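Local coordinates for DNA polymerase (PDB 5MDN), which probably catalyses DNA synthesis as a family B polymerase, adding nucleotides from deoxyribonucleoside triphosphates to a growing strand and releasing diphosphate, at residues A[16-21]-A[34-39]; A[10-15]-A[86-91]; A[134-139]-A[148-153]; A[112-117]-A[358-363]. All coordinates share one frame; numbering follows the deposited sequence.

Contact 1. Residues A[16-21]-A[34-39]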
loop_
_atom_site.group_PDB
_atom_site.type_symbol
_atom_site.label_atom_id
_atom_site.label_comp_id
_atom_site.label_asym_id
_atom_site.label_seq_id
_atom_site.Cartn_x
_atom_site.Cartn_y
_atom_site.Cartn_z
ATOM N N VAL A 16 15.349 23.715 -21.184
ATOM C CA VAL A 16 14.839 22.608 -21.981
ATOM C C VAL A 16 14.783 21.366 -21.101
ATOM O O VAL A 16 15.810 20.945 -20.560
ATOM C CB VAL A 16 15.679 22.342 -23.243
ATOM C CG1 VAL A 16 17.151 22.599 -22.983
ATOM C CG2 VAL A 16 15.466 20.916 -23.739
ATOM N N PRO A 17 13.615 20.750 -20.913
ATOM C CA PRO A 17 13.513 19.612 -19.995
ATOM C C PRO A 17 14.065 18.341 -20.618
ATOM O O PRO A 17 13.883 18.075 -21.808
ATOM C CB PRO A 17 12.004 19.500 -19.741
ATOM C CG PRO A 17 11.387 20.033 -20.987
ATOM C CD PRO A 17 12.320 21.092 -21.523
ATOM N N GLU A 18 14.749 17.555 -19.792
ATOM C CA GLU A 18 15.481 16.380 -20.245
ATOM C C GLU A 18 15.082 15.185 -19.390
ATOM O O GLU A 18 15.267 15.207 -18.169
ATOM C CB GLU A 18 16.985 16.646 -20.164
ATOM C CG GLU A 18 17.854 15.495 -20.562
ATOM C CD GLU A 18 19.330 15.830 -20.477
ATOM O OE1 GLU A 18 19.768 16.769 -21.176
ATOM O OE2 GLU A 18 20.053 15.157 -19.712
ATOM N N VAL A 19 14.552 14.140 -20.029
ATOM C CA VAL A 19 14.083 12.946 -19.329
ATOM C C VAL A 19 15.210 11.925 -19.255
ATOM O O VAL A 19 15.867 11.634 -20.263
ATOM C CB VAL A 19 12.851 12.347 -20.029
ATOM C CG1 VAL A 19 12.332 11.144 -19.257
ATOM C CG2 VAL A 19 11.767 13.394 -20.188
ATOM N N ARG A 20 15.432 11.375 -18.062
ATOM C CA ARG A 20 16.415 10.324 -17.842
ATOM C C ARG A 20 15.722 9.055 -17.366
ATOM O O ARG A 20 14.798 9.110 -16.548
ATOM C CB ARG A 20 17.464 10.757 -16.813
ATOM C CG ARG A 20 18.150 12.071 -17.137
ATOM C CD ARG A 20 19.522 12.143 -16.486
ATOM N NE ARG A 20 20.260 13.333 -16.894
ATOM C CZ ARG A 20 20.273 14.473 -16.211
ATOM N NH1 ARG A 20 19.587 14.580 -15.081
ATOM N NH2 ARG A 20 20.971 15.508 -16.657
ATOM N N VAL A 21 16.169 7.910 -17.883
ATOM C CA VAL A 21 15.650 6.603 -17.490
ATOM C C VAL A 21 16.837 5.700 -17.182
ATOM O O VAL A 21 17.689 5.473 -18.049
ATOM C CB VAL A 21 14.761 5.973 -18.576
ATOM C CG1 VAL A 21 13.971 4.811 -17.998
ATOM C CG2 VAL A 21 13.822 7.009 -19.181
ATOM N N VAL A 34 18.544 8.873 -22.222
ATOM C CA VAL A 34 18.173 10.276 -22.124
ATOM C C VAL A 34 17.412 10.712 -23.371
ATOM O O VAL A 34 17.648 10.217 -24.478
ATOM C CB VAL A 34 19.427 11.153 -21.890
ATOM C CG1 VAL A 34 20.143 11.467 -23.199
ATOM C CG2 VAL A 34 19.062 12.404 -21.146
ATOM N N ASP A 35 16.464 11.629 -23.171
ATOM C CA ASP A 35 15.689 12.214 -24.261
ATOM C C ASP A 35 15.491 13.695 -23.976
ATOM O O ASP A 35 14.909 14.057 -22.949
ATOM C CB ASP A 35 14.333 11.521 -24.426
ATOM C CG ASP A 35 13.707 11.775 -25.788
ATOM O OD1 ASP A 35 14.056 12.788 -26.433
ATOM O OD2 ASP A 35 12.862 10.960 -26.214
ATOM N N ARG A 36 15.971 14.545 -24.882
ATOM C CA ARG A 36 15.821 15.986 -24.748
ATOM C C ARG A 36 14.694 16.557 -25.599
ATOM O O ARG A 36 14.333 17.725 -25.418
ATOM C CB ARG A 36 17.138 16.680 -25.113
ATOM C CG ARG A 36 18.338 16.137 -24.357
ATOM C CD ARG A 36 19.602 16.930 -24.655
ATOM N NE ARG A 36 20.759 16.384 -23.950
ATOM C CZ ARG A 36 21.456 15.327 -24.356
ATOM N NH1 ARG A 36 21.118 14.690 -25.469
ATOM N NH2 ARG A 36 22.490 14.900 -23.643
ATOM N N ARG A 37 14.140 15.774 -26.524
ATOM C CA ARG A 37 13.195 16.294 -27.502
ATOM C C ARG A 37 11.748 16.302 -27.021
ATOM O O ARG A 37 10.934 17.046 -27.582
ATOM C CB ARG A 37 13.327 15.502 -28.808
ATOM C CG ARG A 37 14.641 15.815 -29.510
ATOM C CD ARG A 37 14.789 15.178 -30.879
ATOM N NE ARG A 37 16.041 15.610 -31.498
ATOM C CZ ARG A 37 17.198 14.965 -31.378
ATOM N NH1 ARG A 37 17.266 13.846 -30.669
ATOM N NH2 ARG A 37 18.288 15.440 -31.966
ATOM N N PHE A 38 11.400 15.499 -26.017
ATOM C CA PHE A 38 10.039 15.506 -25.499
ATOM C C PHE A 38 9.779 16.778 -24.695
ATOM O O PHE A 38 10.685 17.346 -24.082
ATOM C CB PHE A 38 9.793 14.277 -24.625
ATOM C CG PHE A 38 8.352 14.072 -24.257
ATOM C CD1 PHE A 38 7.444 13.595 -25.190
ATOM C CD2 PHE A 38 7.902 14.360 -22.979
ATOM C CE1 PHE A 38 6.116 13.408 -24.855
ATOM C CE2 PHE A 38 6.576 14.175 -22.638
ATOM C CZ PHE A 38 5.682 13.699 -23.577
ATOM N N ARG A 39 8.520 17.217 -24.692
ATOM C CA ARG A 39 8.121 18.445 -24.015
ATOM C C ARG A 39 6.727 18.277 -23.430
ATOM O O ARG A 39 5.892 17.573 -24.012
ATOM C CB ARG A 39 8.161 19.656 -24.962
ATOM C CG ARG A 39 9.548 19.933 -25.515
ATOM C CD ARG A 39 9.751 21.371 -25.940
ATOM N NE ARG A 39 11.128 21.793 -25.695
ATOM C CZ ARG A 39 12.176 21.393 -26.410
ATOM N NH1 ARG A 39 12.016 20.552 -27.424
ATOM N NH2 ARG A 39 13.390 21.832 -26.108
#
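Glu18 leaves its strand with CG anti to the backbone nitrogen (chi1 178°), and Arg36 carries its CG anti to its own carbonyl carbon (chi1 -53°); both chains then run out extended, alongside one another in a common direction. At their ends NE of Arg36 lies 3.0 Å from OE1 of Glu18. This is a salt bridge, but its hydrogen bond is weak, the N-H pointing well off the acceptor. The carboxylate and guanidinium planes are nearly perpendicular (83°). The other oxygen, OE2 of Glu18, pairs with NH2 of Arg20 at 3.2 Å, so one acid is shared between two arginines, while NH1 of Arg36 has a further salt-bridge partner in Glu148. Val34 supplies the apolar neighbour of this network, its CG2 resting 3.4 Å from CG of Glu18. Between the strands the backbone bonds are paired: Val19 N reaches Asp35 O at 2.9 Å, and Asp35 N returns to Val19 O at 3.0 Å. The Asp35 carboxylate turns to other work, OD1 accepting from Arg37 N in an Asx turn just past the strand end and OD2 bonding to Tyr119 OH. Farther along, NH2 of Arg39 comes up against CG2 of Val16. The hydrogen-bonded pair Val19 with Asp35 and the non-hydrogen-bonded pair Arg20 with Val34 form an antiparallel ladder; since strands 17-24 and 30-35 follow each other in the chain, it is that of a beta hairpin in the N-terminal mixed sheet.

Contact 2. Residues A[10-15]-A[86-91]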
loop_
_atom_site.group_PDB
_atom_site.type_symbol
_atom_site.label_atom_id
_atom_site.label_comp_id
_atom_site.label_asym_id
_atom_site.label_seq_id
_atom_site.Cartn_x
_atom_site.Cartn_y
_atom_site.Cartn_z
ATOM N N TYR A 10 13.959 13.642 -14.253
ATOM C CA TYR A 10 14.140 14.660 -15.277
ATOM C C TYR A 10 14.769 15.898 -14.654
ATOM O O TYR A 10 14.539 16.206 -13.481
ATOM C CB TYR A 10 12.818 15.023 -15.970
ATOM C CG TYR A 10 11.961 16.033 -15.235
ATOM C CD1 TYR A 10 11.066 15.635 -14.251
ATOM C CD2 TYR A 10 12.033 17.388 -15.544
ATOM C CE1 TYR A 10 10.279 16.560 -13.585
ATOM C CE2 TYR A 10 11.253 18.317 -14.885
ATOM C CZ TYR A 10 10.376 17.898 -13.907
ATOM O OH TYR A 10 9.595 18.819 -13.248
ATOM N N SER A 11 15.564 16.596 -15.459
ATOM C CA SER A 11 16.127 17.891 -15.115
ATOM C C SER A 11 15.693 18.921 -16.152
ATOM O O SER A 11 15.069 18.593 -17.165
ATOM C CB SER A 11 17.658 17.824 -15.028
ATOM O OG SER A 11 18.224 17.475 -16.280
ATOM N N VAL A 12 16.027 20.178 -15.890
ATOM C CA VAL A 12 15.770 21.276 -16.822
ATOM C C VAL A 12 17.125 21.895 -17.148
ATOM O O VAL A 12 17.566 22.855 -16.508
ATOM C CB VAL A 12 14.799 22.313 -16.252
ATOM C CG1 VAL A 12 14.443 23.343 -17.313
ATOM C CG2 VAL A 12 13.546 21.630 -15.724
ATOM N N VAL A 13 17.800 21.345 -18.155
ATOM C CA VAL A 13 19.137 21.793 -18.528
ATOM C C VAL A 13 19.035 23.087 -19.332
ATOM O O VAL A 13 18.961 23.074 -20.565
ATOM C CB VAL A 13 19.894 20.681 -19.287
ATOM C CG1 VAL A 13 19.031 20.073 -20.398
ATOM C CG2 VAL A 13 21.230 21.182 -19.822
ATOM N N GLY A 14 19.034 24.219 -18.634
ATOM C CA GLY A 14 18.958 25.516 -19.277
ATOM C C GLY A 14 17.737 25.733 -20.150
ATOM O O GLY A 14 17.861 25.963 -21.357
ATOM N N GLY A 15 16.551 25.663 -19.551
ATOM C CA GLY A 15 15.320 25.981 -20.245
ATOM C C GLY A 15 14.781 24.922 -21.180
ATOM O O GLY A 15 13.824 25.202 -21.913
ATOM N N ALA A 86 3.947 23.445 -23.513
ATOM C CA ALA A 86 4.813 24.322 -22.744
ATOM C C ALA A 86 6.281 24.022 -23.032
ATOM O O ALA A 86 6.635 22.971 -23.572
ATOM C CB ALA A 86 4.538 24.175 -21.248
ATOM N N LYS A 87 7.143 24.972 -22.663
ATOM C CA LYS A 87 8.577 24.760 -22.833
ATOM C C LYS A 87 9.155 23.928 -21.696
ATOM O O LYS A 87 9.994 23.054 -21.934
ATOM C CB LYS A 87 9.310 26.100 -22.946
ATOM C CG LYS A 87 9.239 26.735 -24.331
ATOM C CD LYS A 87 10.273 27.843 -24.487
ATOM C CE LYS A 87 11.677 27.284 -24.687
ATOM N NZ LYS A 87 12.047 27.198 -26.130
ATOM N N VAL A 88 8.717 24.171 -20.462
ATOM C CA VAL A 88 9.186 23.400 -19.311
ATOM C C VAL A 88 7.987 23.003 -18.455
ATOM O O VAL A 88 6.958 23.693 -18.473
ATOM C CB VAL A 88 10.222 24.190 -18.492
ATOM C CG1 VAL A 88 11.511 24.365 -19.284
ATOM C CG2 VAL A 88 9.661 25.534 -18.069
ATOM N N PRO A 89 8.068 21.899 -17.703
ATOM C CA PRO A 89 6.899 21.453 -16.919
ATOM C C PRO A 89 6.424 22.450 -15.876
ATOM O O PRO A 89 5.232 22.461 -15.544
ATOM C CB PRO A 89 7.394 20.157 -16.262
ATOM C CG PRO A 89 8.506 19.682 -17.130
ATOM C CD PRO A 89 9.167 20.917 -17.668
ATOM N N GLU A 90 7.324 23.266 -15.323
ATOM C CA GLU A 90 6.944 24.177 -14.247
ATOM C C GLU A 90 5.872 25.171 -14.683
ATOM O O GLU A 90 5.037 25.578 -13.867
ATOM C CB GLU A 90 8.184 24.899 -13.716
ATOM C CG GLU A 90 9.201 23.969 -13.045
ATOM C CD GLU A 90 10.122 23.261 -14.031
ATOM O OE1 GLU A 90 9.650 22.873 -15.120
ATOM O OE2 GLU A 90 11.315 23.080 -13.705
ATOM N N ASP A 91 5.877 25.581 -15.952
ATOM C CA ASP A 91 4.947 26.597 -16.435
ATOM C C ASP A 91 3.553 26.056 -16.737
ATOM O O ASP A 91 2.681 26.839 -17.131
ATOM C CB ASP A 91 5.502 27.268 -17.694
ATOM C CG ASP A 91 6.874 27.873 -17.481
ATOM O OD1 ASP A 91 7.183 28.273 -16.339
ATOM O OD2 ASP A 91 7.640 27.963 -18.464
#
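Tyr10 reaches toward Pro89 with its ring. CB lies by the backbone oxygen of Glu18 in the adjoining strand. From there chi1 of 83° places CG between the backbone N and the carbonyl carbon, and the ring extends toward the loop 86-91, meeting the ring of Tyr115 edge-to-face on the way. The outer ring atoms and the hydroxyl share Pro89 as neighbour: CE2 touches CG of Pro89 at 3.8 Å, and CZ stays within 4.1 Å of that same CG. At the tip OH passes CB of Pro89 at 4.0 Å; tyrosine and proline overlap alongside, running opposite ways. Without the ring, as with an alanine here, CG of Pro89 and the edge-to-face partner Tyr115 would probably face a gap. Two residues on, Val12 divides its branches: CG1 meets CG1 of Val88 at 3.7 Å, the side chains crossing at about a right angle, while CG2 lies 3.3 Å from OE2 of Glu90, which a bend at the glutamate's chi2 (82°) brings round. Gly15 takes part through its backbone, its O lying 3.6 Å from CG1 of Val88. No hydrogen bond crosses the contact, which is a surface patch of van der Waals packing. It sets the edge strand 5-12 and the turn after it against the loop joining strand 77-86 to helix 92-100, with Pro17 of strand 17-24 touching both Val88 and Pro89, and Tyr115 of helix 115-123 packing on Pro89 too.

Contact 3. Residues A[134-139]-A[148-153]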
loop_
_atom_site.group_PDB
_atom_site.type_symbol
_atom_site.label_atom_id
_atom_site.label_comp_id
_atom_site.label_asym_id
_atom_site.label_seq_id
_atom_site.Cartn_x
_atom_site.Cartn_y
_atom_site.Cartn_z
ATOM N N GLU A 134 16.236 2.022 -29.970
ATOM C CA GLU A 134 17.343 2.486 -30.792
ATOM C C GLU A 134 17.923 3.712 -30.103
ATOM O O GLU A 134 17.233 4.727 -29.954
ATOM C CB GLU A 134 16.873 2.814 -32.209
ATOM C CG GLU A 134 17.997 3.032 -33.208
ATOM C CD GLU A 134 17.499 3.588 -34.528
ATOM O OE1 GLU A 134 16.328 3.327 -34.879
ATOM O OE2 GLU A 134 18.276 4.283 -35.216
ATOM N N ALA A 135 19.180 3.623 -29.679
ATOM C CA ALA A 135 19.760 4.677 -28.858
ATOM C C ALA A 135 21.246 4.812 -29.144
ATOM O O ALA A 135 21.995 3.835 -29.052
ATOM C CB ALA A 135 19.530 4.397 -27.368
ATOM N N ARG A 136 21.657 6.030 -29.490
ATOM C CA ARG A 136 23.058 6.327 -29.746
ATOM C C ARG A 136 23.849 6.397 -28.451
ATOM O O ARG A 136 23.396 6.972 -27.459
ATOM C CB ARG A 136 23.167 7.668 -30.473
ATOM C CG ARG A 136 22.464 7.716 -31.812
ATOM C CD ARG A 136 22.513 9.107 -32.429
ATOM N NE ARG A 136 23.866 9.618 -32.636
ATOM C CZ ARG A 136 24.419 10.559 -31.877
ATOM N NH1 ARG A 136 23.728 11.079 -30.872
ATOM N NH2 ARG A 136 25.651 10.988 -32.119
ATOM N N GLU A 137 25.041 5.813 -28.453
ATOM C CA GLU A 137 25.860 5.840 -27.248
ATOM C C GLU A 137 26.652 7.150 -27.255
ATOM O O GLU A 137 27.464 7.390 -28.157
ATOM C CB GLU A 137 26.746 4.592 -27.157
ATOM C CG GLU A 137 27.870 4.453 -28.164
ATOM C CD GLU A 137 28.630 3.145 -28.007
ATOM O OE1 GLU A 137 27.998 2.065 -28.035
ATOM O OE2 GLU A 137 29.867 3.201 -27.845
ATOM N N ALA A 138 26.388 8.021 -26.280
ATOM C CA ALA A 138 26.964 9.369 -26.266
ATOM C C ALA A 138 27.670 9.626 -24.934
ATOM O O ALA A 138 27.241 10.448 -24.123
ATOM C CB ALA A 138 25.896 10.426 -26.544
ATOM N N GLY A 139 28.768 8.909 -24.716
ATOM C CA GLY A 139 29.601 9.126 -23.548
ATOM C C GLY A 139 28.907 8.781 -22.244
ATOM O O GLY A 139 27.773 8.313 -22.200
ATOM N N GLU A 148 21.669 8.508 -25.890
ATOM C CA GLU A 148 20.616 9.343 -26.452
ATOM C C GLU A 148 19.612 8.441 -27.154
ATOM O O GLU A 148 19.972 7.719 -28.088
ATOM C CB GLU A 148 21.174 10.360 -27.446
ATOM C CG GLU A 148 21.721 11.638 -26.845
ATOM C CD GLU A 148 22.120 12.643 -27.915
ATOM O OE1 GLU A 148 22.379 12.219 -29.062
ATOM O OE2 GLU A 148 22.161 13.853 -27.611
ATOM N N VAL A 149 18.358 8.492 -26.721
ATOM C CA VAL A 149 17.331 7.645 -27.313
ATOM C C VAL A 149 16.931 8.233 -28.659
ATOM O O VAL A 149 16.749 9.451 -28.796
ATOM C CB VAL A 149 16.123 7.487 -26.371
ATOM C CG1 VAL A 149 16.586 7.082 -24.982
ATOM C CG2 VAL A 149 15.289 8.748 -26.306
ATOM N N VAL A 150 16.861 7.382 -29.674
ATOM C CA VAL A 150 16.333 7.795 -30.969
ATOM C C VAL A 150 14.842 7.510 -31.067
ATOM O O VAL A 150 14.050 8.396 -31.400
ATOM C CB VAL A 150 17.118 7.109 -32.106
ATOM C CG1 VAL A 150 16.651 7.622 -33.457
ATOM C CG2 VAL A 150 18.611 7.335 -31.928
ATOM N N GLU A 151 14.435 6.276 -30.779
ATOM C CA GLU A 151 13.027 5.914 -30.835
ATOM C C GLU A 151 12.796 4.693 -29.957
ATOM O O GLU A 151 13.589 3.748 -29.976
ATOM C CB GLU A 151 12.584 5.637 -32.276
ATOM C CG GLU A 151 11.093 5.418 -32.431
ATOM C CD GLU A 151 10.692 5.148 -33.864
ATOM O OE1 GLU A 151 11.514 4.582 -34.614
ATOM O OE2 GLU A 151 9.561 5.513 -34.244
ATOM N N TRP A 152 11.708 4.722 -29.191
ATOM C CA TRP A 152 11.275 3.568 -28.418
ATOM C C TRP A 152 10.415 2.653 -29.279
ATOM O O TRP A 152 9.471 3.107 -29.936
ATOM C CB TRP A 152 10.492 4.006 -27.180
ATOM C CG TRP A 152 11.312 4.715 -26.152
ATOM C CD1 TRP A 152 11.622 6.042 -26.121
ATOM C CD2 TRP A 152 11.909 4.135 -24.986
ATOM N NE1 TRP A 152 12.386 6.324 -25.014
ATOM C CE2 TRP A 152 12.576 5.171 -24.301
ATOM C CE3 TRP A 152 11.947 2.842 -24.456
ATOM C CZ2 TRP A 152 13.275 4.952 -23.114
ATOM C CZ3 TRP A 152 12.644 2.625 -23.280
ATOM C CH2 TRP A 152 13.298 3.676 -22.621
ATOM N N ALA A 153 10.741 1.364 -29.272
ATOM C CA ALA A 153 9.857 0.359 -29.846
ATOM C C ALA A 153 8.903 -0.152 -28.775
ATOM O O ALA A 153 8.480 0.609 -27.899
ATOM C CB ALA A 153 10.661 -0.792 -30.452
#
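Glu134 faces both Val150 and Glu151 in a classic beta bulge. The carbonyl oxygen of Glu134 accepts from Val150 N at 2.7 Å, in the carbonyl plane, and more weakly from Glu151 N at 3.3 Å, while Glu134 N gives back to Glu151 O at 3.2 Å. The bulge shifts the register by one; past it Ala135 and Val149 make a non-hydrogen-bonded pair, and Glu148 N bonds to Arg136 O at 2.8 Å, with a weak bond returning from Arg136 N. The ionic interaction lies on the face that carries Arg136 and Glu148. Arg136 bends at chi3 (58°), and its NH1 forms a salt bridge with OE1 of Glu148, modelled at a doubtfully short 2.5 Å, the oxygen approaching the guanidinium at its edge; the carboxylate plane is turned 55° from that of the guanidinium. Apolar contacts are modest: CG of Arg136 lies 3.9 Å from CG2 of Val150, and CB of Ala135 sits 3.9 Å from CA of Val149. Like charges also approach on this face, OE1 of Glu134 standing 5.0 Å from OE1 of Glu151. The balance is therefore polar, as suits a surface hairpin: main-chain bonds hold strands 131-141 and 144-155 together, and the charge of Glu148, placed between Arg136 and Arg36, is probably well compensated and likely to remain ionised.

Contact 4. Residues A[112-117]-A[358-363]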
loop_
_atom_site.group_PDB
_atom_site.type_symbol
_atom_site.label_atom_id
_atom_site.label_comp_id
_atom_site.label_asym_id
_atom_site.label_seq_id
_atom_site.Cartn_x
_atom_site.Cartn_y
_atom_site.Cartn_z
ATOM N N ASP A 112 -2.362 17.989 -15.230
ATOM C CA ASP A 112 -1.758 17.649 -13.947
ATOM C C ASP A 112 -1.045 16.299 -13.975
ATOM O O ASP A 112 -0.943 15.626 -12.946
ATOM C CB ASP A 112 -2.813 17.662 -12.844
ATOM C CG ASP A 112 -3.915 16.650 -13.082
ATOM O OD1 ASP A 112 -4.245 16.396 -14.259
ATOM O OD2 ASP A 112 -4.444 16.105 -12.090
ATOM N N ILE A 113 -0.548 15.884 -15.135
ATOM C CA ILE A 113 0.161 14.614 -15.256
ATOM C C ILE A 113 1.649 14.899 -15.094
ATOM O O ILE A 113 2.223 15.690 -15.851
ATOM C CB ILE A 113 -0.132 13.924 -16.600
ATOM C CG1 ILE A 113 -1.473 13.168 -16.580
ATOM C CG2 ILE A 113 0.993 12.964 -16.972
ATOM C CD1 ILE A 113 -2.699 14.021 -16.340
ATOM N N ARG A 114 2.272 14.275 -14.094
ATOM C CA ARG A 114 3.676 14.546 -13.814
ATOM C C ARG A 114 4.542 14.145 -15.006
ATOM O O ARG A 114 4.265 13.165 -15.702
ATOM C CB ARG A 114 4.125 13.841 -12.529
ATOM C CG ARG A 114 4.246 12.342 -12.597
ATOM C CD ARG A 114 4.617 11.793 -11.222
ATOM N NE ARG A 114 3.494 11.855 -10.289
ATOM C CZ ARG A 114 2.898 10.788 -9.765
ATOM N NH1 ARG A 114 3.326 9.572 -10.077
ATOM N NH2 ARG A 114 1.877 10.934 -8.933
ATOM N N TYR A 115 5.589 14.938 -15.238
ATOM C CA TYR A 115 6.257 14.971 -16.536
ATOM C C TYR A 115 6.854 13.619 -16.917
ATOM O O TYR A 115 6.643 13.135 -18.035
ATOM C CB TYR A 115 7.324 16.067 -16.524
ATOM C CG TYR A 115 8.102 16.206 -17.811
ATOM C CD1 TYR A 115 7.469 16.578 -18.989
ATOM C CD2 TYR A 115 9.477 16.014 -17.839
ATOM C CE1 TYR A 115 8.175 16.721 -20.167
ATOM C CE2 TYR A 115 10.192 16.162 -19.012
ATOM C CZ TYR A 115 9.537 16.513 -20.172
ATOM O OH TYR A 115 10.251 16.658 -21.340
ATOM N N TYR A 116 7.618 12.993 -16.015
ATOM C CA TYR A 116 8.280 11.748 -16.397
ATOM C C TYR A 116 7.308 10.580 -16.535
ATOM O O TYR A 116 7.642 9.590 -17.195
ATOM C CB TYR A 116 9.407 11.406 -15.415
ATOM C CG TYR A 116 8.986 10.989 -14.023
ATOM C CD1 TYR A 116 8.485 11.914 -13.117
ATOM C CD2 TYR A 116 9.129 9.672 -13.604
ATOM C CE1 TYR A 116 8.116 11.534 -11.840
ATOM C CE2 TYR A 116 8.763 9.283 -12.330
ATOM C CZ TYR A 116 8.257 10.217 -11.452
ATOM O OH TYR A 116 7.889 9.837 -10.182
ATOM N N MET A 117 6.117 10.667 -15.935
ATOM C CA MET A 117 5.071 9.695 -16.243
ATOM C C MET A 117 4.434 9.980 -17.598
ATOM O O MET A 117 4.077 9.049 -18.329
ATOM C CB MET A 117 4.009 9.687 -15.145
ATOM C CG MET A 117 4.461 9.071 -13.833
ATOM S SD MET A 117 4.944 7.345 -13.998
ATOM C CE MET A 117 3.427 6.627 -14.623
ATOM N N SER A 358 0.106 -1.854 -14.705
ATOM C CA SER A 358 -0.234 -0.545 -14.145
ATOM C C SER A 358 0.725 0.540 -14.629
ATOM O O SER A 358 0.287 1.609 -15.064
ATOM C CB SER A 358 -0.266 -0.601 -12.613
ATOM O OG SER A 358 1.017 -0.351 -12.069
ATOM N N GLY A 359 2.029 0.284 -14.554
ATOM C CA GLY A 359 3.023 1.128 -15.182
ATOM C C GLY A 359 3.739 2.115 -14.287
ATOM O O GLY A 359 4.468 2.969 -14.806
ATOM N N LEU A 360 3.569 2.028 -12.967
ATOM C CA LEU A 360 4.320 2.905 -12.081
ATOM C C LEU A 360 5.710 2.335 -11.799
ATOM O O LEU A 360 5.902 1.115 -11.796
ATOM C CB LEU A 360 3.571 3.110 -10.767
ATOM C CG LEU A 360 2.312 3.978 -10.810
ATOM C CD1 LEU A 360 1.577 3.916 -9.478
ATOM C CD2 LEU A 360 2.662 5.415 -11.164
ATOM N N PRO A 361 6.699 3.198 -11.566
ATOM C CA PRO A 361 8.036 2.707 -11.213
ATOM C C PRO A 361 8.033 1.969 -9.880
ATOM O O PRO A 361 7.104 2.079 -9.074
ATOM C CB PRO A 361 8.885 3.985 -11.144
ATOM C CG PRO A 361 8.102 5.013 -11.898
ATOM C CD PRO A 361 6.664 4.663 -11.704
ATOM N N LEU A 362 9.097 1.191 -9.666
ATOM C CA LEU A 362 9.142 0.279 -8.529
ATOM C C LEU A 362 9.098 1.024 -7.199
ATOM O O LEU A 362 8.543 0.511 -6.220
ATOM C CB LEU A 362 10.398 -0.592 -8.618
ATOM C CG LEU A 362 10.484 -1.851 -7.756
ATOM C CD1 LEU A 362 9.159 -2.594 -7.758
ATOM C CD2 LEU A 362 11.597 -2.752 -8.270
ATOM N N ASP A 363 9.684 2.223 -7.140
ATOM C CA ASP A 363 9.678 3.005 -5.912
ATOM C C ASP A 363 8.328 3.651 -5.612
ATOM O O ASP A 363 8.155 4.192 -4.514
ATOM C CB ASP A 363 10.773 4.077 -5.969
ATOM C CG ASP A 363 10.706 4.928 -7.225
ATOM O OD1 ASP A 363 9.625 5.462 -7.543
ATOM O OD2 ASP A 363 11.746 5.059 -7.905
#
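Met117 meets Leu360 and Pro361 by coiling: CG is anti to the carbonyl carbon (chi1 -71°), and similar turns at chi2 and chi3 (-61° and -59°) bring SD and CE to the loop. CE packs on CD2 of Leu360 at 3.7 Å, the two side chains crossing at about a right angle, and also approaches the carbonyl oxygen of Gly359 at 3.8 Å. SD lies 3.9 Å from CD of Pro361. Shortening this residue to alanine would remove SD and CE together, and Leu360 CD2 and Pro361 CD would probably be left beside a gap in a buried contact. Tyr116 offers the edge of its ring, CE2 standing 4.3 Å from CG of Pro361. Arg114, at the N-cap position of the helix, brings NH1 to within 4.3 Å of CD2 of Leu360, the methyl lying at the guanidinium edge; its NH2 hydrogen-bonds to Tyr265 OH. Trp376 of helix 370-384 touches Arg114, Met117 and Leu360, adding a third element to the cluster. A side chain at Gly359 would collide with the carbonyl oxygen before it. Apolar packing thus joins the start of helix 115-123 to the loop leading into helix 362-365, beside a magnesium site that joins Asp7 of strand 5-12 to Asp363 at helix 362-365, with the side chain of Tyr116 about 5 Å from the bound ion.

In the fold
Contacts 1 and 3 belong to one mixed sheet, ordered 5-12, 17-24, 30-35, 144-155, 131-141. Contact 1 joins its second and third strands and contact 3 its last two, their centres about 12 Å apart, touching where strand 30-35 runs beside 144-155. Contact 2, its centre about 9 Å from that of contact 1, ties strand 5-12, at the other edge of the sheet from 131-141, to the loop before helix 92-100; residues 16-21 and 34-39 fall between its segments in the chain. Contact 4, its centre about 15 to 21 Å from theirs, spans 240 intervening residues, including all of contact 3. Tyr115 joins helix 115-123 to contacts 1 and 2, while its neighbours Tyr116 and Met117 meet the loop 359-361.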